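Local coordinates for protein alternansucrase (Leuconostoc mesenteroides, PDB 6HVG) that is a large multidomain member of glycoside hydrolase family 70, with a TIM-barrel core, flanking choline-binding-type repeats and a bound calcium ion, at residues Y398-F403 with F1271-T1276; D407-A412 with Y1259-D1264; I928-G933 with G970-H975. All coordinates share one frame; numbering follows the deposited sequence.

Contact 1 (Y398-F403 with F1271-T1276); sequences YDKSSF and FNIAKT
Asp399 and Ile1273 mark the closest backbone approach, their CA atoms 4.8 Å apart, in two irregular segments where Asp399 CA directs a nearly straight C-H...O contact (167° at the hydrogen) to Ile1273 O. Ile1273 is the apolar centre of the contact: both branches reach Phe403, and CD1 also meets the main chain of 399-400. With chi1 at 47°, CG1 sits between the backbone N and the carbonyl carbon, which carries CD1 in among these main-chain atoms and the base of Phe403: Ile1273 CD1 is 3.4 Å from Asp399 O and 3.6 Å from Lys400 N, and it also packs on Phe403 CB. The other branch, Ile1273 CG2, meets the Phe403 ring obliquely, 3.9 Å from CD2. At its edge, in the ring plane, the same ring has Asp399 O, the oxygen that weakly accepts from the backbone N of both Ser402 and Phe403. These weak bonds are consistent with a tight turn through 399-403, and Leu1281 adds to the packing of Phe403.

This is a meeting of loops from distant parts of the sequence, consistent with the family 70 architecture, in which most domains, all but domain C, are assembled from an earlier and a later part of the chain. The backbone of Ile1273 also bonds with that of Gly408, a few residues after 398-403. An Asx turn shapes the other loop: Asn1272 OD1 accepts from Ala1274 N at 3.0 Å, the donor standing above the carbonyl plane. Toward the exposed side the contact thins out, and the extended chain of Lys400 brings CE alongside Ala1274, 4.2 Å from its CB. The carboxylate of Asp399 serves its own loop, with OD2 bonded to Ser397 OG and OD1 weakly accepting from Ser401 N.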
ATOM      1  N   TYR A 398     -42.021   4.679 -18.436  1.00 64.07           N
ATOM      2  CA  TYR A 398     -41.366   4.764 -17.121  1.00 60.81           C
ATOM      3  C   TYR A 398     -40.929   3.379 -16.630  1.00 60.35           C
ATOM      4  O   TYR A 398     -41.453   2.862 -15.640  1.00 60.52           O
ATOM      5  CB  TYR A 398     -42.295   5.431 -16.102  1.00 59.84           C
ATOM      6  CG  TYR A 398     -43.037   6.645 -16.629  1.00 59.48           C
ATOM      7  CD1 TYR A 398     -42.410   7.567 -17.459  1.00 61.09           C
ATOM      8  CD2 TYR A 398     -44.357   6.892 -16.262  1.00 60.36           C
ATOM      9  CE1 TYR A 398     -43.084   8.689 -17.934  1.00 62.40           C
ATOM     10  CE2 TYR A 398     -45.036   8.018 -16.723  1.00 62.03           C
ATOM     11  CZ  TYR A 398     -44.397   8.911 -17.571  1.00 61.95           C
ATOM     12  OH  TYR A 398     -45.049  10.019 -18.065  1.00 55.41           O
ATOM     13  N   ASP A 399     -39.959   2.786 -17.324  1.00 61.61           N
ATOM     14  CA  ASP A 399     -39.528   1.410 -17.042  1.00 67.07           C
ATOM     15  C   ASP A 399     -38.201   1.080 -17.735  1.00 67.51           C
ATOM     16  O   ASP A 399     -37.619   1.930 -18.405  1.00 64.65           O
ATOM     17  CB  ASP A 399     -40.622   0.395 -17.446  1.00 71.18           C
ATOM     18  CG  ASP A 399     -41.068   0.546 -18.897  1.00 72.43           C
ATOM     19  OD1 ASP A 399     -40.268   1.039 -19.727  1.00 73.66           O
ATOM     20  OD2 ASP A 399     -42.231   0.185 -19.193  1.00 69.84           O
ATOM     21  N   LYS A 400     -37.728  -0.153 -17.562  1.00 68.88           N
ATOM     22  CA  LYS A 400     -36.425  -0.561 -18.074  1.00 68.82           C
ATOM     23  C   LYS A 400     -36.307  -0.500 -19.599  1.00 68.52           C
ATOM     24  O   LYS A 400     -35.191  -0.421 -20.115  1.00 64.44           O
ATOM     25  CB  LYS A 400     -36.080  -1.960 -17.574  1.00 75.01           C
ATOM     26  CG  LYS A 400     -35.942  -2.035 -16.060  1.00 79.39           C
ATOM     27  CD  LYS A 400     -35.353  -3.345 -15.550  1.00 81.95           C
ATOM     28  CE  LYS A 400     -35.237  -3.313 -14.027  1.00 80.60           C
ATOM     29  NZ  LYS A 400     -34.353  -4.357 -13.454  1.00 78.68           N
ATOM     30  N   SER A 401     -37.433  -0.511 -20.317  1.00 70.85           N
ATOM     31  CA  SER A 401     -37.405  -0.365 -21.786  1.00 75.52           C
ATOM     32  C   SER A 401     -36.797   0.955 -22.207  1.00 73.58           C
ATOM     33  O   SER A 401     -35.871   0.994 -23.014  1.00 76.22           O
ATOM     34  CB  SER A 401     -38.805  -0.442 -22.385  1.00 78.94           C
ATOM     35  OG  SER A 401     -39.328  -1.743 -22.256  1.00 85.46           O
ATOM     36  N   SER A 402     -37.328   2.033 -21.637  1.00 71.46           N
ATOM     37  CA  SER A 402     -36.980   3.398 -22.048  1.00 67.83           C
ATOM     38  C   SER A 402     -35.829   4.034 -21.270  1.00 62.44           C
ATOM     39  O   SER A 402     -35.449   5.161 -21.575  1.00 57.58           O
ATOM     40  CB  SER A 402     -38.218   4.295 -21.950  1.00 67.82           C
ATOM     41  OG  SER A 402     -39.158   3.921 -22.921  1.00 68.13           O
ATOM     42  N   PHE A 403     -35.282   3.322 -20.280  1.00 60.58           N
ATOM     43  CA  PHE A 403     -34.190   3.855 -19.443  1.00 60.14           C
ATOM     44  C   PHE A 403     -33.054   2.861 -19.270  1.00 57.33           C
ATOM     45  O   PHE A 403     -33.278   1.760 -18.787  1.00 57.73           O
ATOM     46  CB  PHE A 403     -34.718   4.176 -18.044  1.00 60.01           C
ATOM     47  CG  PHE A 403     -35.417   5.502 -17.924  1.00 59.45           C
ATOM     48  CD1 PHE A 403     -34.691   6.664 -17.920  1.00 56.99           C
ATOM     49  CD2 PHE A 403     -36.801   5.566 -17.770  1.00 59.10           C
ATOM     50  CE1 PHE A 403     -35.329   7.871 -17.790  1.00 58.26           C
ATOM     51  CE2 PHE A 403     -37.443   6.769 -17.633  1.00 60.35           C
ATOM     52  CZ  PHE A 403     -36.705   7.926 -17.639  1.00 59.09           C
ATOM     53  N   PHE A1271     -33.806   7.993  -7.860  1.00 43.47           N
ATOM     54  CA  PHE A1271     -34.745   7.671  -8.936  1.00 47.93           C
ATOM     55  C   PHE A1271     -34.770   6.170  -9.182  1.00 49.02           C
ATOM     56  O   PHE A1271     -33.738   5.504  -9.106  1.00 52.61           O
ATOM     57  CB  PHE A1271     -34.404   8.445 -10.228  1.00 49.71           C
ATOM     58  CG  PHE A1271     -34.328   9.940 -10.029  1.00 48.36           C
ATOM     59  CD1 PHE A1271     -35.449  10.636  -9.606  1.00 46.84           C
ATOM     60  CD2 PHE A1271     -33.138  10.626 -10.196  1.00 47.08           C
ATOM     61  CE1 PHE A1271     -35.389  11.986  -9.379  1.00 48.20           C
ATOM     62  CE2 PHE A1271     -33.078  11.992  -9.978  1.00 46.52           C
ATOM     63  CZ  PHE A1271     -34.197  12.670  -9.571  1.00 46.86           C
ATOM     64  N   ASN A1272     -35.953   5.640  -9.467  1.00 50.63           N
ATOM     65  CA  ASN A1272     -36.101   4.224  -9.782  1.00 53.32           C
ATOM     66  C   ASN A1272     -37.261   3.945 -10.731  1.00 56.85           C
ATOM     67  O   ASN A1272     -38.279   4.640 -10.696  1.00 57.42           O
ATOM     68  CB  ASN A1272     -36.263   3.403  -8.494  1.00 55.40           C
ATOM     69  CG  ASN A1272     -35.853   1.947  -8.676  1.00 56.76           C
ATOM     70  OD1 ASN A1272     -36.648   1.122  -9.096  1.00 57.29           O
ATOM     71  ND2 ASN A1272     -34.598   1.639  -8.390  1.00 59.95           N
ATOM     72  N   ILE A1273     -37.107   2.904 -11.552  1.00 58.82           N
ATOM     73  CA  ILE A1273     -38.106   2.542 -12.576  1.00 61.98           C
ATOM     74  C   ILE A1273     -38.387   1.032 -12.681  1.00 65.42           C
ATOM     75  O   ILE A1273     -38.959   0.577 -13.662  1.00 65.08           O
ATOM     76  CB  ILE A1273     -37.639   3.016 -13.960  1.00 61.14           C
ATOM     77  CG1 ILE A1273     -36.181   2.615 -14.164  1.00 61.95           C
ATOM     78  CG2 ILE A1273     -37.824   4.522 -14.107  1.00 59.76           C
ATOM     79  CD1 ILE A1273     -35.842   2.256 -15.579  1.00 64.76           C
ATOM     80  N   ALA A1274     -38.008   0.257 -11.667  1.00 71.36           N
ATOM     81  CA  ALA A1274     -38.040  -1.205 -11.765  1.00 75.00           C
ATOM     82  C   ALA A1274     -39.461  -1.751 -11.751  1.00 79.48           C
ATOM     83  O   ALA A1274     -39.822  -2.586 -12.586  1.00 79.84           O
ATOM     84  CB  ALA A1274     -37.218  -1.832 -10.649  1.00 73.98           C
ATOM     85  N   LYS A1275     -40.258  -1.269 -10.806  1.00 85.35           N
ATOM     86  CA  LYS A1275     -41.643  -1.690 -10.673  1.00 95.59           C
ATOM     87  C   LYS A1275     -42.561  -0.488 -10.850  1.00 98.61           C
ATOM     88  O   LYS A1275     -42.389   0.534 -10.182  1.00 97.21           O
ATOM     89  CB  LYS A1275     -41.872  -2.327  -9.307  1.00101.80           C
ATOM     90  CG  LYS A1275     -41.065  -3.590  -9.076  1.00105.24           C
ATOM     91  CD  LYS A1275     -41.365  -4.186  -7.711  1.00112.39           C
ATOM     92  CE  LYS A1275     -40.215  -5.044  -7.213  1.00118.82           C
ATOM     93  NZ  LYS A1275     -40.281  -5.245  -5.737  1.00123.94           N
ATOM     94  N   THR A1276     -43.541  -0.632 -11.747  1.00100.99           N
ATOM     95  CA  THR A1276     -44.486   0.445 -12.102  1.00 99.08           C
ATOM     96  C   THR A1276     -45.259   1.070 -10.915  1.00 95.97           C
ATOM     97  O   THR A1276     -45.713   2.218 -11.015  1.00 88.54           O
ATOM     98  CB  THR A1276     -45.489  -0.002 -13.213  1.00100.68           C
ATOM     99  OG1 THR A1276     -45.929  -1.350 -12.987  1.00 92.83           O
ATOM    100  CG2 THR A1276     -44.840   0.075 -14.601  1.00101.45           C
TER

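Contact 2 (D407-A412 with Y1259-D1264)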
ATOM      1  N   ASP A 407     -30.130  -2.193 -11.724  1.00 49.37           N
ATOM      2  CA  ASP A 407     -31.130  -2.586 -10.696  1.00 53.77           C
ATOM      3  C   ASP A 407     -32.248  -1.582 -10.512  1.00 50.71           C
ATOM      4  O   ASP A 407     -32.738  -1.384  -9.397  1.00 51.76           O
ATOM      5  CB  ASP A 407     -30.461  -2.901  -9.340  1.00 55.61           C
ATOM      6  CG  ASP A 407     -29.640  -4.178  -9.375  1.00 58.50           C
ATOM      7  OD1 ASP A 407     -29.759  -4.939 -10.362  1.00 60.40           O
ATOM      8  OD2 ASP A 407     -28.882  -4.423  -8.412  1.00 62.28           O
ATOM      9  N   GLY A 408     -32.652  -0.968 -11.618  1.00 51.13           N
ATOM     10  CA  GLY A 408     -33.718   0.027 -11.600  1.00 55.68           C
ATOM     11  C   GLY A 408     -33.272   1.466 -11.438  1.00 55.02           C
ATOM     12  O   GLY A 408     -33.972   2.386 -11.846  1.00 60.63           O
ATOM     13  N   TYR A 409     -32.116   1.670 -10.825  1.00 54.95           N
ATOM     14  CA  TYR A 409     -31.624   3.008 -10.575  1.00 52.97           C
ATOM     15  C   TYR A 409     -31.010   3.602 -11.833  1.00 52.29           C
ATOM     16  O   TYR A 409     -30.683   2.859 -12.762  1.00 51.44           O
ATOM     17  CB  TYR A 409     -30.594   2.969  -9.475  1.00 50.28           C
ATOM     18  CG  TYR A 409     -31.176   2.594  -8.158  1.00 48.33           C
ATOM     19  CD1 TYR A 409     -31.714   3.548  -7.317  1.00 47.49           C
ATOM     20  CD2 TYR A 409     -31.217   1.281  -7.757  1.00 50.70           C
ATOM     21  CE1 TYR A 409     -32.266   3.204  -6.106  1.00 47.31           C
ATOM     22  CE2 TYR A 409     -31.761   0.925  -6.535  1.00 49.71           C
ATOM     23  CZ  TYR A 409     -32.281   1.895  -5.717  1.00 48.00           C
ATOM     24  OH  TYR A 409     -32.814   1.556  -4.498  1.00 48.42           O
ATOM     25  N   LEU A 410     -30.881   4.932 -11.855  1.00 47.49           N
ATOM     26  CA  LEU A 410     -30.310   5.633 -12.985  1.00 48.29           C
ATOM     27  C   LEU A 410     -28.917   6.121 -12.654  1.00 46.12           C
ATOM     28  O   LEU A 410     -28.596   6.302 -11.502  1.00 50.18           O
ATOM     29  CB  LEU A 410     -31.167   6.842 -13.360  1.00 51.32           C
ATOM     30  CG  LEU A 410     -32.668   6.644 -13.532  1.00 52.56           C
ATOM     31  CD1 LEU A 410     -33.285   7.947 -13.973  1.00 52.89           C
ATOM     32  CD2 LEU A 410     -32.986   5.547 -14.529  1.00 54.13           C
ATOM     33  N   THR A 411     -28.106   6.356 -13.678  1.00 44.60           N
ATOM     34  CA  THR A 411     -26.746   6.823 -13.502  1.00 45.08           C
ATOM     35  C   THR A 411     -26.507   8.095 -14.311  1.00 44.70           C
ATOM     36  O   THR A 411     -27.271   8.415 -15.182  1.00 44.06           O
ATOM     37  CB  THR A 411     -25.700   5.710 -13.889  1.00 45.20           C
ATOM     38  OG1 THR A 411     -25.821   5.333 -15.265  1.00 42.40           O
ATOM     39  CG2 THR A 411     -25.896   4.456 -13.047  1.00 44.46           C
ATOM     40  N   ALA A 412     -25.424   8.796 -14.028  1.00 45.15           N
ATOM     41  CA  ALA A 412     -25.101  10.038 -14.734  1.00 49.93           C
ATOM     42  C   ALA A 412     -25.014   9.855 -16.270  1.00 52.95           C
ATOM     43  O   ALA A 412     -25.412  10.738 -17.038  1.00 56.73           O
ATOM     44  CB  ALA A 412     -23.793  10.620 -14.200  1.00 49.67           C
ATOM     45  N   TYR A1259     -22.229  10.136  -5.949  1.00 49.40           N
ATOM     46  CA  TYR A1259     -23.609  10.289  -6.462  1.00 47.08           C
ATOM     47  C   TYR A1259     -23.701  10.047  -7.962  1.00 48.46           C
ATOM     48  O   TYR A1259     -24.345  10.794  -8.678  1.00 52.27           O
ATOM     49  CB  TYR A1259     -24.168  11.659  -6.075  1.00 44.52           C
ATOM     50  CG  TYR A1259     -24.206  11.855  -4.578  1.00 43.83           C
ATOM     51  CD1 TYR A1259     -25.142  11.183  -3.810  1.00 43.51           C
ATOM     52  CD2 TYR A1259     -23.290  12.694  -3.926  1.00 42.26           C
ATOM     53  CE1 TYR A1259     -25.179  11.334  -2.439  1.00 43.92           C
ATOM     54  CE2 TYR A1259     -23.322  12.859  -2.547  1.00 43.00           C
ATOM     55  CZ  TYR A1259     -24.269  12.175  -1.809  1.00 44.49           C
ATOM     56  OH  TYR A1259     -24.311  12.317  -0.434  1.00 44.79           O
ATOM     57  N   TYR A1260     -23.035   8.996  -8.430  1.00 50.35           N
ATOM     58  CA  TYR A1260     -23.177   8.499  -9.797  1.00 49.02           C
ATOM     59  C   TYR A1260     -24.553   7.843  -9.950  1.00 48.99           C
ATOM     60  O   TYR A1260     -25.106   7.828 -11.043  1.00 47.06           O
ATOM     61  CB  TYR A1260     -22.057   7.498 -10.079  1.00 49.41           C
ATOM     62  CG  TYR A1260     -22.035   6.878 -11.455  1.00 50.34           C
ATOM     63  CD1 TYR A1260     -21.746   7.639 -12.564  1.00 53.03           C
ATOM     64  CD2 TYR A1260     -22.261   5.522 -11.634  1.00 49.58           C
ATOM     65  CE1 TYR A1260     -21.704   7.073 -13.810  1.00 55.30           C
ATOM     66  CE2 TYR A1260     -22.229   4.945 -12.884  1.00 51.01           C
ATOM     67  CZ  TYR A1260     -21.955   5.720 -13.965  1.00 53.62           C
ATOM     68  OH  TYR A1260     -21.926   5.147 -15.223  1.00 56.21           O
ATOM     69  N   VAL A1261     -25.079   7.296  -8.852  1.00 47.68           N
ATOM     70  CA  VAL A1261     -26.461   6.836  -8.789  1.00 49.46           C
ATOM     71  C   VAL A1261     -27.323   8.055  -8.481  1.00 51.94           C
ATOM     72  O   VAL A1261     -27.146   8.692  -7.447  1.00 56.91           O
ATOM     73  CB  VAL A1261     -26.680   5.792  -7.686  1.00 50.04           C
ATOM     74  CG1 VAL A1261     -28.139   5.330  -7.663  1.00 49.97           C
ATOM     75  CG2 VAL A1261     -25.760   4.590  -7.870  1.00 49.10           C
ATOM     76  N   LEU A1262     -28.250   8.379  -9.381  1.00 50.07           N
ATOM     77  CA  LEU A1262     -28.911   9.684  -9.375  1.00 46.71           C
ATOM     78  C   LEU A1262     -30.007   9.828  -8.341  1.00 46.67           C
ATOM     79  O   LEU A1262     -30.773   8.909  -8.084  1.00 48.30           O
ATOM     80  CB  LEU A1262     -29.469   9.993 -10.750  1.00 46.65           C
ATOM     81  CG  LEU A1262     -28.402  10.095 -11.836  1.00 46.56           C
ATOM     82  CD1 LEU A1262     -29.013  10.199 -13.222  1.00 48.55           C
ATOM     83  CD2 LEU A1262     -27.519  11.286 -11.553  1.00 45.89           C
ATOM     84  N   LYS A1263     -30.065  11.034  -7.784  1.00 47.87           N
ATOM     85  CA  LYS A1263     -30.795  11.333  -6.569  1.00 48.27           C
ATOM     86  C   LYS A1263     -31.380  12.732  -6.665  1.00 46.50           C
ATOM     87  O   LYS A1263     -30.828  13.587  -7.347  1.00 50.58           O
ATOM     88  CB  LYS A1263     -29.791  11.238  -5.428  1.00 51.57           C
ATOM     89  CG  LYS A1263     -30.281  11.384  -3.997  1.00 53.71           C
ATOM     90  CD  LYS A1263     -29.151  11.946  -3.145  1.00 54.17           C
ATOM     91  CE  LYS A1263     -29.311  11.799  -1.645  1.00 54.00           C
ATOM     92  NZ  LYS A1263     -28.268  12.612  -0.954  1.00 53.84           N
ATOM     93  N   ASP A1264     -32.521  12.940  -6.018  1.00 43.26           N
ATOM     94  CA  ASP A1264     -33.130  14.245  -5.906  1.00 41.44           C
ATOM     95  C   ASP A1264     -32.682  14.870  -4.598  1.00 39.84           C
ATOM     96  O   ASP A1264     -32.839  14.247  -3.543  1.00 36.67           O
ATOM     97  CB  ASP A1264     -34.640  14.103  -5.904  1.00 43.11           C
ATOM     98  CG  ASP A1264     -35.333  15.372  -5.487  1.00 46.70           C
ATOM     99  OD1 ASP A1264     -35.123  16.409  -6.148  1.00 48.53           O
ATOM    100  OD2 ASP A1264     -36.066  15.344  -4.485  1.00 51.05           O
TER
HETATM  101  O   HOH W   1     -31.437   6.671  -9.327  1.00 42.17           O
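Thr411 lies across one face of the Tyr1260 ring, with CB 3.6 Å above the ring plane and displaced toward the rim. The direction from the ring centroid to CB is 22° off the normal, which supports a CH-pi contact. Ala412 N is over this face too, while Ala412 CB packs 4.0 Å from Tyr1260 CD1. Because CG of Tyr1260 is trans to its backbone N (chi1 -180°), the ring extends along 411-412. A second flat group, the Tyr409 ring, takes Val1261 CG1 obliquely and has a water at its edge, in plane.

The motif here is a single beta bridge, Thr411 with Val1261, joining a loop from the N-terminal part of the chain to one from the C-terminal part; such pairing fits the discontinuous domains of family 70. Its evidence is twofold: Leu1262 N donates to Leu410 O at 3.0 Å and 168°, and Ala412 N gives a weak bond to Tyr1260 O. Leu1262 CD1 packs against the main chain of Thr411 and reaches Leu410 CB at 4.0 Å. All the touching residues are buried, and Leu1191 and Val1193 of strand 1190-1197 add further packing against Tyr409, Val1261 and Thr411.

Buried hydroxyls find partners just beyond the segments. Asp413 bonds Tyr1260 OH through OD2 and Thr411 OG1 through OD1, so one carboxylate ties together the ring and the residue lying over its face. Tyr409 OH bonds to Arg543 O, which fixes the far end of that side chain. The water at the Tyr409 ring extends the main-chain pairing by one more link, accepting from Leu410 N at 3.1 Å and donating to Leu1262 O at 2.6 Å.

Contact 3 (I928-G933 with G970-H975); sequences ITLHMG and GDLIFH
Phe974 pairs with Ile928, and its side chain can be followed across the neighbouring strand. Phe974 CB lies 3.2 Å from Ile928 O; CG is slightly farther from that oxygen, and CD1 returns to 3.4 Å. The oxygen lies at the ring edge, in the ring plane. CE1 of Phe974 then reaches Leu930 CD1 at 4.2 Å. Beyond the two strands the ring meets Trp1007 edge-to-face.

The backbone evidence is alternating pairs. Ile928 and Phe974 exchange two N-H...O bonds, the one from Phe974 N bent to 135°, as do Leu930 and Leu972, whose bond from Leu930 N to Leu972 O lies in the carbonyl plane. Thr929-Ile973 and His931-Asp971 are the non-hydrogen-bonded pairs. On their face Thr929 CG2 packs 3.4 Å from Asp971 CB, and His931 CD2 comes near Asp971 OD1, with ring and carboxylate planes 80° apart.

The strand axes run at 165° to each other, 4.7 Å apart. This is a two-stranded antiparallel ribbon whose Ile928, Leu930, Leu972 and Phe974 face is buried, partly against strands 881-885 and 910-915, an arrangement consistent with the all-beta domain C of family 70 enzymes.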
ATOM      1  N   ILE A 928      38.683 -19.551  17.129  1.00 80.61           N
ATOM      2  CA  ILE A 928      37.240 -19.746  16.991  1.00 75.89           C
ATOM      3  C   ILE A 928      36.910 -21.227  16.880  1.00 73.43           C
ATOM      4  O   ILE A 928      37.512 -21.950  16.098  1.00 69.53           O
ATOM      5  CB  ILE A 928      36.687 -18.934  15.808  1.00 72.89           C
ATOM      6  CG1 ILE A 928      36.589 -17.473  16.232  1.00 70.45           C
ATOM      7  CG2 ILE A 928      35.312 -19.427  15.389  1.00 70.98           C
ATOM      8  CD1 ILE A 928      36.222 -16.551  15.104  1.00 70.48           C
ATOM      9  N   THR A 929      35.936 -21.668  17.675  1.00 71.36           N
ATOM     10  CA  THR A 929      35.678 -23.096  17.847  1.00 68.87           C
ATOM     11  C   THR A 929      34.264 -23.566  17.493  1.00 64.83           C
ATOM     12  O   THR A 929      33.262 -22.947  17.847  1.00 68.13           O
ATOM     13  CB  THR A 929      35.957 -23.531  19.293  1.00 68.16           C
ATOM     14  OG1 THR A 929      37.252 -23.074  19.684  1.00 67.81           O
ATOM     15  CG2 THR A 929      35.917 -25.025  19.390  1.00 70.74           C
ATOM     16  N   LEU A 930      34.222 -24.690  16.792  1.00 62.59           N
ATOM     17  CA  LEU A 930      32.998 -25.433  16.532  1.00 61.75           C
ATOM     18  C   LEU A 930      32.953 -26.672  17.411  1.00 59.91           C
ATOM     19  O   LEU A 930      33.705 -27.599  17.204  1.00 60.82           O
ATOM     20  CB  LEU A 930      32.953 -25.888  15.078  1.00 61.71           C
ATOM     21  CG  LEU A 930      32.517 -24.899  13.994  1.00 61.59           C
ATOM     22  CD1 LEU A 930      32.657 -25.547  12.633  1.00 61.64           C
ATOM     23  CD2 LEU A 930      31.091 -24.425  14.205  1.00 63.50           C
ATOM     24  N   HIS A 931      32.057 -26.702  18.384  1.00 61.26           N
ATOM     25  CA  HIS A 931      31.931 -27.876  19.239  1.00 62.22           C
ATOM     26  C   HIS A 931      31.074 -28.939  18.521  1.00 59.92           C
ATOM     27  O   HIS A 931      29.863 -29.058  18.738  1.00 55.87           O
ATOM     28  CB  HIS A 931      31.347 -27.505  20.619  1.00 64.30           C
ATOM     29  CG  HIS A 931      32.121 -26.453  21.341  1.00 62.00           C
ATOM     30  ND1 HIS A 931      31.834 -25.110  21.224  1.00 60.96           N
ATOM     31  CD2 HIS A 931      33.180 -26.546  22.174  1.00 62.84           C
ATOM     32  CE1 HIS A 931      32.685 -24.418  21.957  1.00 63.52           C
ATOM     33  NE2 HIS A 931      33.512 -25.269  22.543  1.00 65.67           N
ATOM     34  N   MET A 932      31.740 -29.716  17.676  1.00 57.66           N
ATOM     35  CA  MET A 932      31.113 -30.784  16.908  1.00 56.45           C
ATOM     36  C   MET A 932      30.585 -31.915  17.786  1.00 54.78           C
ATOM     37  O   MET A 932      29.822 -32.743  17.315  1.00 51.11           O
ATOM     38  CB  MET A 932      32.121 -31.383  15.929  1.00 59.19           C
ATOM     39  CG  MET A 932      32.573 -30.439  14.825  1.00 59.77           C
ATOM     40  SD  MET A 932      31.250 -30.072  13.660  1.00 58.72           S
ATOM     41  CE  MET A 932      30.835 -28.456  14.172  1.00 59.89           C
ATOM     42  N   GLY A 933      31.068 -31.990  19.024  1.00 54.80           N
ATOM     43  CA  GLY A 933      30.489 -32.860  20.028  1.00 54.37           C
ATOM     44  C   GLY A 933      31.335 -34.058  20.390  1.00 53.65           C
ATOM     45  O   GLY A 933      32.137 -34.524  19.609  1.00 54.95           O
ATOM     46  N   GLY A 970      36.391 -33.100  20.770  1.00 66.86           N
ATOM     47  CA  GLY A 970      35.503 -33.006  19.616  1.00 63.82           C
ATOM     48  C   GLY A 970      35.375 -31.604  19.054  1.00 65.11           C
ATOM     49  O   GLY A 970      34.423 -31.309  18.361  1.00 59.62           O
ATOM     50  N   ASP A 971      36.317 -30.719  19.364  1.00 69.83           N
ATOM     51  CA  ASP A 971      36.257 -29.351  18.859  1.00 73.62           C
ATOM     52  C   ASP A 971      37.177 -29.157  17.652  1.00 73.55           C
ATOM     53  O   ASP A 971      38.323 -29.612  17.643  1.00 72.97           O
ATOM     54  CB  ASP A 971      36.613 -28.346  19.975  1.00 77.39           C
ATOM     55  CG  ASP A 971      35.865 -28.608  21.259  1.00 81.45           C
ATOM     56  OD1 ASP A 971      34.795 -29.252  21.198  1.00 89.56           O
ATOM     57  OD2 ASP A 971      36.330 -28.184  22.334  1.00 83.28           O
ATOM     58  N   LEU A 972      36.654 -28.457  16.647  1.00 71.81           N
ATOM     59  CA  LEU A 972      37.458 -28.003  15.521  1.00 74.10           C
ATOM     60  C   LEU A 972      37.957 -26.620  15.871  1.00 76.49           C
ATOM     61  O   LEU A 972      37.141 -25.705  16.002  1.00 76.57           O
ATOM     62  CB  LEU A 972      36.622 -27.874  14.262  1.00 73.75           C
ATOM     63  CG  LEU A 972      36.197 -29.136  13.527  1.00 73.64           C
ATOM     64  CD1 LEU A 972      35.405 -28.720  12.303  1.00 71.74           C
ATOM     65  CD2 LEU A 972      37.406 -29.966  13.132  1.00 74.39           C
ATOM     66  N   ILE A 973      39.276 -26.445  16.018  1.00 74.11           N
ATOM     67  CA  ILE A 973      39.813 -25.136  16.415  1.00 71.63           C
ATOM     68  C   ILE A 973      40.272 -24.348  15.181  1.00 70.51           C
ATOM     69  O   ILE A 973      40.926 -24.888  14.295  1.00 67.50           O
ATOM     70  CB  ILE A 973      40.974 -25.242  17.426  1.00 71.95           C
ATOM     71  CG1 ILE A 973      40.723 -26.345  18.473  1.00 71.86           C
ATOM     72  CG2 ILE A 973      41.200 -23.886  18.092  1.00 73.28           C
ATOM     73  CD1 ILE A 973      39.732 -25.982  19.548  1.00 74.17           C
ATOM     74  N   PHE A 974      39.925 -23.066  15.136  1.00 71.99           N
ATOM     75  CA  PHE A 974      40.288 -22.203  14.020  1.00 75.39           C
ATOM     76  C   PHE A 974      41.026 -20.971  14.528  1.00 77.86           C
ATOM     77  O   PHE A 974      40.711 -20.449  15.598  1.00 78.92           O
ATOM     78  CB  PHE A 974      39.048 -21.739  13.254  1.00 74.27           C
ATOM     79  CG  PHE A 974      38.322 -22.835  12.526  1.00 73.41           C
ATOM     80  CD1 PHE A 974      37.403 -23.628  13.187  1.00 72.72           C
ATOM     81  CD2 PHE A 974      38.557 -23.065  11.172  1.00 73.23           C
ATOM     82  CE1 PHE A 974      36.722 -24.629  12.511  1.00 72.86           C
ATOM     83  CE2 PHE A 974      37.879 -24.066  10.484  1.00 72.55           C
ATOM     84  CZ  PHE A 974      36.962 -24.849  11.152  1.00 73.98           C
ATOM     85  N   HIS A 975      41.992 -20.512  13.739  1.00 81.86           N
ATOM     86  CA  HIS A 975      42.839 -19.371  14.098  1.00 89.21           C
ATOM     87  C   HIS A 975      42.713 -18.288  13.031  1.00 85.88           C
ATOM     88  O   HIS A 975      42.088 -18.511  11.986  1.00 80.30           O
ATOM     89  CB  HIS A 975      44.307 -19.816  14.227  1.00 94.18           C
ATOM     90  CG  HIS A 975      44.515 -20.957  15.176  1.00 97.52           C
ATOM     91  ND1 HIS A 975      44.761 -20.773  16.518  1.00 98.37           N
ATOM     92  CD2 HIS A 975      44.503 -22.297  14.977  1.00 98.89           C
ATOM     93  CE1 HIS A 975      44.888 -21.948  17.108  1.00 98.23           C
ATOM     94  NE2 HIS A 975      44.735 -22.890  16.196  1.00 99.24           N
TER

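Followed from the N terminus, the chain passes 398-403 and then 407-412 before entering the long central part that contains the TIM-barrel strands. Within that part, contact 3 closes a short loop of its own, between 928-933 and 970-975. The chain then returns through 1259-1264, closing contact 2, and 1271-1276, closing contact 1. All three are therefore nested and none cross. Contacts 1 and 2 have centres 12 Å apart and touch: Phe1271 N probably bonds to Leu1262 O, joining the outer loops into one seam between early and late segments. Contact 3 belongs to a beta region on the opposite side of the chain's centre, its centre about 78 Å from that of contact 2.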